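Local coordinates for protein serine protease pet (Escherichia coli, PDB 4OM9) that acts as a secreted autotransporter enterotoxin of enteroaggregative E. coli, a serine protease that probably cleaves the host cytoskeletal protein alpha-fodrin, at residues L16-V30 against S41-A53. Residues are numbered along the deposited sequence; the frame is centred on the assembly and turned at random.
Sequences LAQNKGVFQPGSTHV and SFPALPVPDFSSA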
ATOM      1  N   LEU A  16     -19.408   9.250  -0.855  1.00 30.56           N
ATOM      2  CA  LEU A  16     -19.052  10.627  -1.164  1.00 30.58           C
ATOM      3  C   LEU A  16     -19.107  11.499   0.088  1.00 29.69           C
ATOM      4  O   LEU A  16     -18.219  12.313   0.308  1.00 29.58           O
ATOM      5  CB  LEU A  16     -19.973  11.202  -2.244  1.00 31.16           C
ATOM      6  CG  LEU A  16     -19.806  12.671  -2.639  1.00 31.37           C
ATOM      7  CD1 LEU A  16     -18.367  13.024  -2.970  1.00 31.72           C
ATOM      8  CD2 LEU A  16     -20.707  12.996  -3.819  1.00 32.16           C
ATOM      9  N   ALA A  17     -20.152  11.328   0.892  1.00 30.26           N
ATOM     10  CA  ALA A  17     -20.347  12.188   2.055  1.00 31.33           C
ATOM     11  C   ALA A  17     -19.301  11.872   3.110  1.00 29.74           C
ATOM     12  O   ALA A  17     -18.911  12.736   3.871  1.00 30.84           O
ATOM     13  CB  ALA A  17     -21.754  12.027   2.643  1.00 28.35           C
ATOM     14  N   GLN A  18     -18.827  10.632   3.134  1.00 28.11           N
ATOM     15  CA  GLN A  18     -17.988  10.205   4.235  1.00 27.73           C
ATOM     16  C   GLN A  18     -16.548  10.059   3.773  1.00 28.15           C
ATOM     17  O   GLN A  18     -15.708   9.509   4.495  1.00 31.46           O
ATOM     18  CB  GLN A  18     -18.555   8.907   4.825  1.00 28.26           C
ATOM     19  CG  GLN A  18     -20.026   9.096   5.244  1.00 27.31           C
ATOM     20  CD  GLN A  18     -20.697   7.818   5.665  1.00 27.41           C
ATOM     21  OE1 GLN A  18     -20.057   6.921   6.229  1.00 27.51           O
ATOM     22  NE2 GLN A  18     -22.001   7.719   5.400  1.00 27.48           N
ATOM     23  N   ASN A  19     -16.274  10.584   2.574  1.00 28.71           N
ATOM     24  CA  ASN A  19     -14.933  10.540   1.990  1.00 31.36           C
ATOM     25  C   ASN A  19     -14.339   9.118   1.993  1.00 29.57           C
ATOM     26  O   ASN A  19     -13.183   8.898   2.370  1.00 31.23           O
ATOM     27  CB  ASN A  19     -13.999  11.505   2.723  1.00 29.86           C
ATOM     28  CG  ASN A  19     -14.291  12.961   2.399  1.00 30.12           C
ATOM     29  OD1 ASN A  19     -14.494  13.774   3.299  1.00 31.85           O
ATOM     30  ND2 ASN A  19     -14.306  13.298   1.123  1.00 29.61           N
ATOM     31  N   LYS A  20     -15.156   8.171   1.551  1.00 35.59           N
ATOM     32  CA  LYS A  20     -14.789   6.773   1.449  1.00 31.84           C
ATOM     33  C   LYS A  20     -14.661   6.341  -0.014  1.00 33.94           C
ATOM     34  O   LYS A  20     -15.156   7.015  -0.912  1.00 34.37           O
ATOM     35  CB  LYS A  20     -15.832   5.917   2.172  1.00 33.24           C
ATOM     36  CG  LYS A  20     -15.959   6.205   3.673  1.00 32.42           C
ATOM     37  CD  LYS A  20     -14.842   5.519   4.430  1.00 32.32           C
ATOM     38  CE  LYS A  20     -14.850   5.903   5.898  1.00 42.66           C
ATOM     39  NZ  LYS A  20     -13.593   5.450   6.559  1.00 40.34           N
ATOM     40  N   GLY A  21     -13.988   5.214  -0.245  1.00 31.99           N
ATOM     41  CA  GLY A  21     -13.875   4.631  -1.574  1.00 33.03           C
ATOM     42  C   GLY A  21     -13.117   5.489  -2.561  1.00 33.48           C
ATOM     43  O   GLY A  21     -11.947   5.791  -2.329  1.00 33.45           O
ATOM     44  N   VAL A  22     -13.773   5.890  -3.657  1.00 33.97           N
ATOM     45  CA  VAL A  22     -13.109   6.742  -4.649  1.00 36.63           C
ATOM     46  C   VAL A  22     -13.157   8.216  -4.298  1.00 34.11           C
ATOM     47  O   VAL A  22     -12.579   9.037  -5.009  1.00 34.71           O
ATOM     48  CB  VAL A  22     -13.709   6.597  -6.066  1.00 37.70           C
ATOM     49  CG1 VAL A  22     -13.491   5.154  -6.626  1.00 36.46           C
ATOM     50  CG2 VAL A  22     -15.177   7.048  -6.095  1.00 35.22           C
ATOM     51  N   PHE A  23     -13.843   8.552  -3.209  1.00 34.13           N
ATOM     52  CA  PHE A  23     -14.109   9.946  -2.888  1.00 33.80           C
ATOM     53  C   PHE A  23     -13.210  10.465  -1.766  1.00 36.70           C
ATOM     54  O   PHE A  23     -13.663  11.207  -0.881  1.00 32.54           O
ATOM     55  CB  PHE A  23     -15.570  10.131  -2.493  1.00 32.55           C
ATOM     56  CG  PHE A  23     -16.547   9.816  -3.593  1.00 33.15           C
ATOM     57  CD1 PHE A  23     -16.681  10.661  -4.676  1.00 34.49           C
ATOM     58  CD2 PHE A  23     -17.354   8.691  -3.519  1.00 34.55           C
ATOM     59  CE1 PHE A  23     -17.601  10.397  -5.674  1.00 35.32           C
ATOM     60  CE2 PHE A  23     -18.266   8.422  -4.493  1.00 36.44           C
ATOM     61  CZ  PHE A  23     -18.388   9.278  -5.585  1.00 38.65           C
ATOM     62  N   GLN A  24     -11.948  10.051  -1.799  1.00 41.28           N
ATOM     63  CA  GLN A  24     -10.930  10.607  -0.927  1.00 40.40           C
ATOM     64  C   GLN A  24     -10.834  12.104  -1.149  1.00 43.40           C
ATOM     65  O   GLN A  24     -11.011  12.575  -2.278  1.00 42.68           O
ATOM     66  CB  GLN A  24      -9.582   9.947  -1.184  1.00 42.96           C
ATOM     67  CG  GLN A  24      -9.647   8.449  -1.064  1.00 39.75           C
ATOM     68  CD  GLN A  24     -10.134   8.033   0.296  1.00 43.02           C
ATOM     69  OE1 GLN A  24      -9.632   8.511   1.304  1.00 44.50           O
ATOM     70  NE2 GLN A  24     -11.125   7.150   0.339  1.00 43.37           N
ATOM     71  N   PRO A  25     -10.557  12.856  -0.069  1.00 41.23           N
ATOM     72  CA  PRO A  25     -10.435  14.315  -0.160  1.00 46.53           C
ATOM     73  C   PRO A  25      -9.416  14.723  -1.217  1.00 46.46           C
ATOM     74  O   PRO A  25      -8.299  14.211  -1.190  1.00 41.68           O
ATOM     75  CB  PRO A  25      -9.964  14.729   1.251  1.00 42.93           C
ATOM     76  CG  PRO A  25     -10.383  13.600   2.147  1.00 44.50           C
ATOM     77  CD  PRO A  25     -10.273  12.351   1.288  1.00 40.94           C
ATOM     78  N   GLY A  26      -9.804  15.619  -2.128  1.00 36.90           N
ATOM     79  CA  GLY A  26      -8.897  16.133  -3.132  1.00 40.42           C
ATOM     80  C   GLY A  26      -8.863  15.323  -4.427  1.00 46.51           C
ATOM     81  O   GLY A  26      -8.189  15.717  -5.383  1.00 48.64           O
ATOM     82  N   SER A  27      -9.568  14.192  -4.459  1.00 46.42           N
ATOM     83  CA  SER A  27      -9.623  13.365  -5.663  1.00 47.48           C
ATOM     84  C   SER A  27     -10.241  14.126  -6.834  1.00 51.41           C
ATOM     85  O   SER A  27     -11.369  14.614  -6.746  1.00 51.94           O
ATOM     86  CB  SER A  27     -10.428  12.086  -5.419  1.00 42.45           C
ATOM     87  OG  SER A  27      -9.793  11.246  -4.487  1.00 41.80           O
ATOM     88  N   THR A  28      -9.497  14.230  -7.925  1.00 61.11           N
ATOM     89  CA  THR A  28     -10.011  14.852  -9.136  1.00 66.49           C
ATOM     90  C   THR A  28     -10.466  13.790 -10.139  1.00 64.76           C
ATOM     91  O   THR A  28     -10.083  12.624 -10.019  1.00 63.37           O
ATOM     92  CB  THR A  28      -8.948  15.738  -9.793  1.00 70.09           C
ATOM     93  OG1 THR A  28      -7.841  14.922 -10.196  1.00 68.44           O
ATOM     94  CG2 THR A  28      -8.465  16.801  -8.821  1.00 58.16           C
ATOM     95  N   HIS A  29     -11.282  14.203 -11.113  1.00 62.51           N
ATOM     96  CA  HIS A  29     -11.683  13.356 -12.242  1.00 62.76           C
ATOM     97  C   HIS A  29     -12.351  12.068 -11.802  1.00 61.56           C
ATOM     98  O   HIS A  29     -12.049  10.996 -12.320  1.00 65.54           O
ATOM     99  CB  HIS A  29     -10.474  13.020 -13.119  1.00 68.56           C
ATOM    100  CG  HIS A  29     -10.003  14.167 -13.959  1.00 81.61           C
ATOM    101  ND1 HIS A  29     -10.590  15.410 -13.909  1.00 80.82           N
ATOM    102  CD2 HIS A  29      -9.014  14.247 -14.879  1.00 83.35           C
ATOM    103  CE1 HIS A  29      -9.976  16.216 -14.761  1.00 80.53           C
ATOM    104  NE2 HIS A  29      -9.019  15.535 -15.362  1.00 81.39           N
ATOM    105  N   VAL A  30     -13.252  12.179 -10.838  1.00 47.84           N
ATOM    106  CA  VAL A  30     -13.914  11.014 -10.279  1.00 41.51           C
ATOM    107  C   VAL A  30     -15.119  10.639 -11.123  1.00 43.81           C
ATOM    108  O   VAL A  30     -15.940  11.493 -11.464  1.00 46.29           O
ATOM    109  CB  VAL A  30     -14.358  11.273  -8.808  1.00 41.86           C
ATOM    110  CG1 VAL A  30     -15.014  10.040  -8.203  1.00 36.45           C
ATOM    111  CG2 VAL A  30     -13.176  11.717  -7.954  1.00 41.71           C
ATOM    112  N   SER A  41     -19.746  10.955 -14.635  1.00 54.78           N
ATOM    113  CA  SER A  41     -18.608  11.775 -14.267  1.00 53.21           C
ATOM    114  C   SER A  41     -19.002  12.946 -13.373  1.00 54.48           C
ATOM    115  O   SER A  41     -19.803  13.799 -13.738  1.00 52.05           O
ATOM    116  CB  SER A  41     -17.899  12.298 -15.517  1.00 59.16           C
ATOM    117  OG  SER A  41     -17.279  11.241 -16.230  1.00 71.95           O
ATOM    118  N   PHE A  42     -18.419  12.969 -12.187  1.00 48.93           N
ATOM    119  CA  PHE A  42     -18.530  14.105 -11.303  1.00 44.69           C
ATOM    120  C   PHE A  42     -17.775  15.283 -11.919  1.00 45.76           C
ATOM    121  O   PHE A  42     -16.961  15.089 -12.822  1.00 49.55           O
ATOM    122  CB  PHE A  42     -18.002  13.724  -9.913  1.00 43.15           C
ATOM    123  CG  PHE A  42     -19.005  12.976  -9.093  1.00 38.84           C
ATOM    124  CD1 PHE A  42     -19.182  11.615  -9.270  1.00 39.85           C
ATOM    125  CD2 PHE A  42     -19.806  13.645  -8.170  1.00 37.24           C
ATOM    126  CE1 PHE A  42     -20.128  10.934  -8.533  1.00 39.35           C
ATOM    127  CE2 PHE A  42     -20.753  12.968  -7.421  1.00 35.07           C
ATOM    128  CZ  PHE A  42     -20.916  11.622  -7.592  1.00 35.23           C
ATOM    129  N   PRO A  43     -18.064  16.513 -11.461  1.00 43.22           N
ATOM    130  CA  PRO A  43     -17.446  17.699 -12.067  1.00 48.52           C
ATOM    131  C   PRO A  43     -15.931  17.759 -11.879  1.00 49.22           C
ATOM    132  O   PRO A  43     -15.391  17.166 -10.942  1.00 45.18           O
ATOM    133  CB  PRO A  43     -18.129  18.857 -11.339  1.00 46.57           C
ATOM    134  CG  PRO A  43     -18.608  18.268 -10.065  1.00 38.44           C
ATOM    135  CD  PRO A  43     -19.020  16.880 -10.403  1.00 38.40           C
ATOM    136  N   ALA A  44     -15.257  18.478 -12.773  1.00 68.07           N
ATOM    137  CA  ALA A  44     -13.806  18.592 -12.715  1.00 72.12           C
ATOM    138  C   ALA A  44     -13.388  19.464 -11.547  1.00 71.48           C
ATOM    139  O   ALA A  44     -12.991  20.615 -11.727  1.00 72.86           O
ATOM    140  CB  ALA A  44     -13.259  19.153 -14.017  1.00 77.99           C
ATOM    141  N   LEU A  45     -13.504  18.908 -10.345  1.00 56.04           N
ATOM    142  CA  LEU A  45     -13.070  19.570  -9.118  1.00 53.83           C
ATOM    143  C   LEU A  45     -12.499  18.518  -8.183  1.00 48.66           C
ATOM    144  O   LEU A  45     -12.797  17.340  -8.344  1.00 52.02           O
ATOM    145  CB  LEU A  45     -14.235  20.292  -8.441  1.00 47.68           C
ATOM    146  CG  LEU A  45     -15.012  21.385  -9.184  1.00 52.08           C
ATOM    147  CD1 LEU A  45     -16.183  21.817  -8.337  1.00 41.61           C
ATOM    148  CD2 LEU A  45     -14.137  22.584  -9.515  1.00 53.83           C
ATOM    149  N   PRO A  46     -11.680  18.928  -7.198  1.00 50.02           N
ATOM    150  CA  PRO A  46     -11.313  17.953  -6.164  1.00 47.71           C
ATOM    151  C   PRO A  46     -12.518  17.629  -5.301  1.00 43.00           C
ATOM    152  O   PRO A  46     -13.366  18.495  -5.108  1.00 39.84           O
ATOM    153  CB  PRO A  46     -10.237  18.679  -5.345  1.00 46.23           C
ATOM    154  CG  PRO A  46      -9.801  19.833  -6.194  1.00 46.08           C
ATOM    155  CD  PRO A  46     -10.996  20.216  -7.002  1.00 48.75           C
ATOM    156  N   VAL A  47     -12.604  16.403  -4.803  1.00 36.98           N
ATOM    157  CA  VAL A  47     -13.636  16.065  -3.831  1.00 34.98           C
ATOM    158  C   VAL A  47     -13.421  16.879  -2.564  1.00 32.47           C
ATOM    159  O   VAL A  47     -12.297  16.997  -2.081  1.00 33.68           O
ATOM    160  CB  VAL A  47     -13.634  14.554  -3.490  1.00 34.86           C
ATOM    161  CG1 VAL A  47     -14.664  14.226  -2.424  1.00 31.85           C
ATOM    162  CG2 VAL A  47     -13.888  13.733  -4.746  1.00 33.79           C
ATOM    163  N   PRO A  48     -14.497  17.453  -2.022  1.00 34.62           N
ATOM    164  CA  PRO A  48     -14.372  18.192  -0.756  1.00 34.62           C
ATOM    165  C   PRO A  48     -13.905  17.301   0.383  1.00 36.33           C
ATOM    166  O   PRO A  48     -14.021  16.075   0.306  1.00 38.79           O
ATOM    167  CB  PRO A  48     -15.798  18.690  -0.483  1.00 36.44           C
ATOM    168  CG  PRO A  48     -16.484  18.652  -1.839  1.00 38.36           C
ATOM    169  CD  PRO A  48     -15.861  17.495  -2.573  1.00 35.56           C
ATOM    170  N   ASP A  49     -13.363  17.916   1.429  1.00 37.93           N
ATOM    171  CA  ASP A  49     -13.173  17.230   2.692  1.00 37.95           C
ATOM    172  C   ASP A  49     -14.405  17.532   3.528  1.00 35.42           C
ATOM    173  O   ASP A  49     -14.625  18.669   3.955  1.00 34.31           O
ATOM    174  CB  ASP A  49     -11.886  17.688   3.390  1.00 39.63           C
ATOM    175  CG  ASP A  49     -11.615  16.938   4.701  1.00 41.39           C
ATOM    176  OD1 ASP A  49     -12.569  16.593   5.430  1.00 44.94           O
ATOM    177  OD2 ASP A  49     -10.427  16.696   5.007  1.00 46.37           O
ATOM    178  N   PHE A  50     -15.215  16.516   3.761  1.00 28.18           N
ATOM    179  CA  PHE A  50     -16.410  16.697   4.564  1.00 27.61           C
ATOM    180  C   PHE A  50     -16.236  16.461   6.074  1.00 27.99           C
ATOM    181  O   PHE A  50     -17.232  16.319   6.794  1.00 28.83           O
ATOM    182  CB  PHE A  50     -17.509  15.783   4.054  1.00 27.62           C
ATOM    183  CG  PHE A  50     -17.917  16.070   2.649  1.00 28.34           C
ATOM    184  CD1 PHE A  50     -18.428  17.315   2.306  1.00 28.64           C
ATOM    185  CD2 PHE A  50     -17.800  15.089   1.660  1.00 28.84           C
ATOM    186  CE1 PHE A  50     -18.812  17.581   1.012  1.00 29.41           C
ATOM    187  CE2 PHE A  50     -18.200  15.351   0.358  1.00 29.59           C
ATOM    188  CZ  PHE A  50     -18.706  16.593   0.030  1.00 29.89           C
ATOM    189  N   SER A  51     -15.009  16.434   6.574  1.00 32.40           N
ATOM    190  CA  SER A  51     -14.849  16.102   7.993  1.00 31.61           C
ATOM    191  C   SER A  51     -15.255  17.242   8.958  1.00 27.62           C
ATOM    192  O   SER A  51     -15.329  17.016  10.147  1.00 26.79           O
ATOM    193  CB  SER A  51     -13.418  15.657   8.284  1.00 34.66           C
ATOM    194  OG  SER A  51     -12.477  16.618   7.850  1.00 39.06           O
ATOM    195  N   SER A  52     -15.572  18.436   8.461  1.00 32.74           N
ATOM    196  CA  SER A  52     -16.068  19.509   9.354  1.00 31.74           C
ATOM    197  C   SER A  52     -17.556  19.344   9.715  1.00 29.69           C
ATOM    198  O   SER A  52     -18.070  20.002  10.640  1.00 29.74           O
ATOM    199  CB  SER A  52     -15.842  20.879   8.724  1.00 30.70           C
ATOM    200  OG  SER A  52     -14.485  21.041   8.351  1.00 36.18           O
ATOM    201  N   ALA A  53     -18.240  18.456   9.001  1.00 25.72           N
ATOM    202  CA  ALA A  53     -19.639  18.144   9.287  1.00 26.20           C
ATOM    203  C   ALA A  53     -19.784  17.392  10.613  1.00 24.86           C
ATOM    204  O   ALA A  53     -18.961  16.535  10.939  1.00 24.77           O
ATOM    205  CB  ALA A  53     -20.261  17.313   8.132  1.00 25.67           C
TER
HETATM  206  O   HOH W   1     -17.623  12.951   6.602  1.00 30.72           O
HETATM  207  O   HOH W   2     -14.925  13.790 -13.696  1.00 49.34           O
HETATM  208  O   HOH W   3     -14.473  14.977  -9.320  1.00 49.36           O
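The carboxamide of Asn-19 bridges to Phe-50 and Pro-48 with both of its ends. Phe-50 N donates to Asn-19 OD1 on a lone pair (2.9 Å). Asn-19 ND2 gives one bond to Pro-48 O at 2.9 Å. Its other N-H points back to Phe-23 O, almost straight at 175°. Three bonds thus fix the rotation of the amide and which end is oxygen. Further along, Gly-26 N donates to Val-47 O (2.8 Å) and Val-47 N returns a more bent bond to Ser-27 O, a two-way backbone pairing between irregular chains. Phe-42 N closes the far end on Val-30 O, 3.0 Å away.

Alongside these bonds an apolar layer gathers around Val-47. With CG1 anti to the backbone N (chi1 177°), that methyl lies 3.9 Å from Leu-16 CD1, leaving CG2 to meet Val-30 CG2 and Ser-27 CB. Phe-23 drives its edge into the face of Phe-42, the planes 78° apart in a T-shaped pair, and its own two faces are covered by Leu-16 CB and Val-22 CG2. Leu-16 CD2 approaches Phe-42 CE2 to 3.6 Å. Phe-148 and Phe-199, both touching Leu-16, continue this layer within the protease fold.

One side-chain amide and scattered backbone bonds over an apolar layer therefore tie the end of helix 10-17 and its following turns to the loop before strand 60-63, without regular strand pairing.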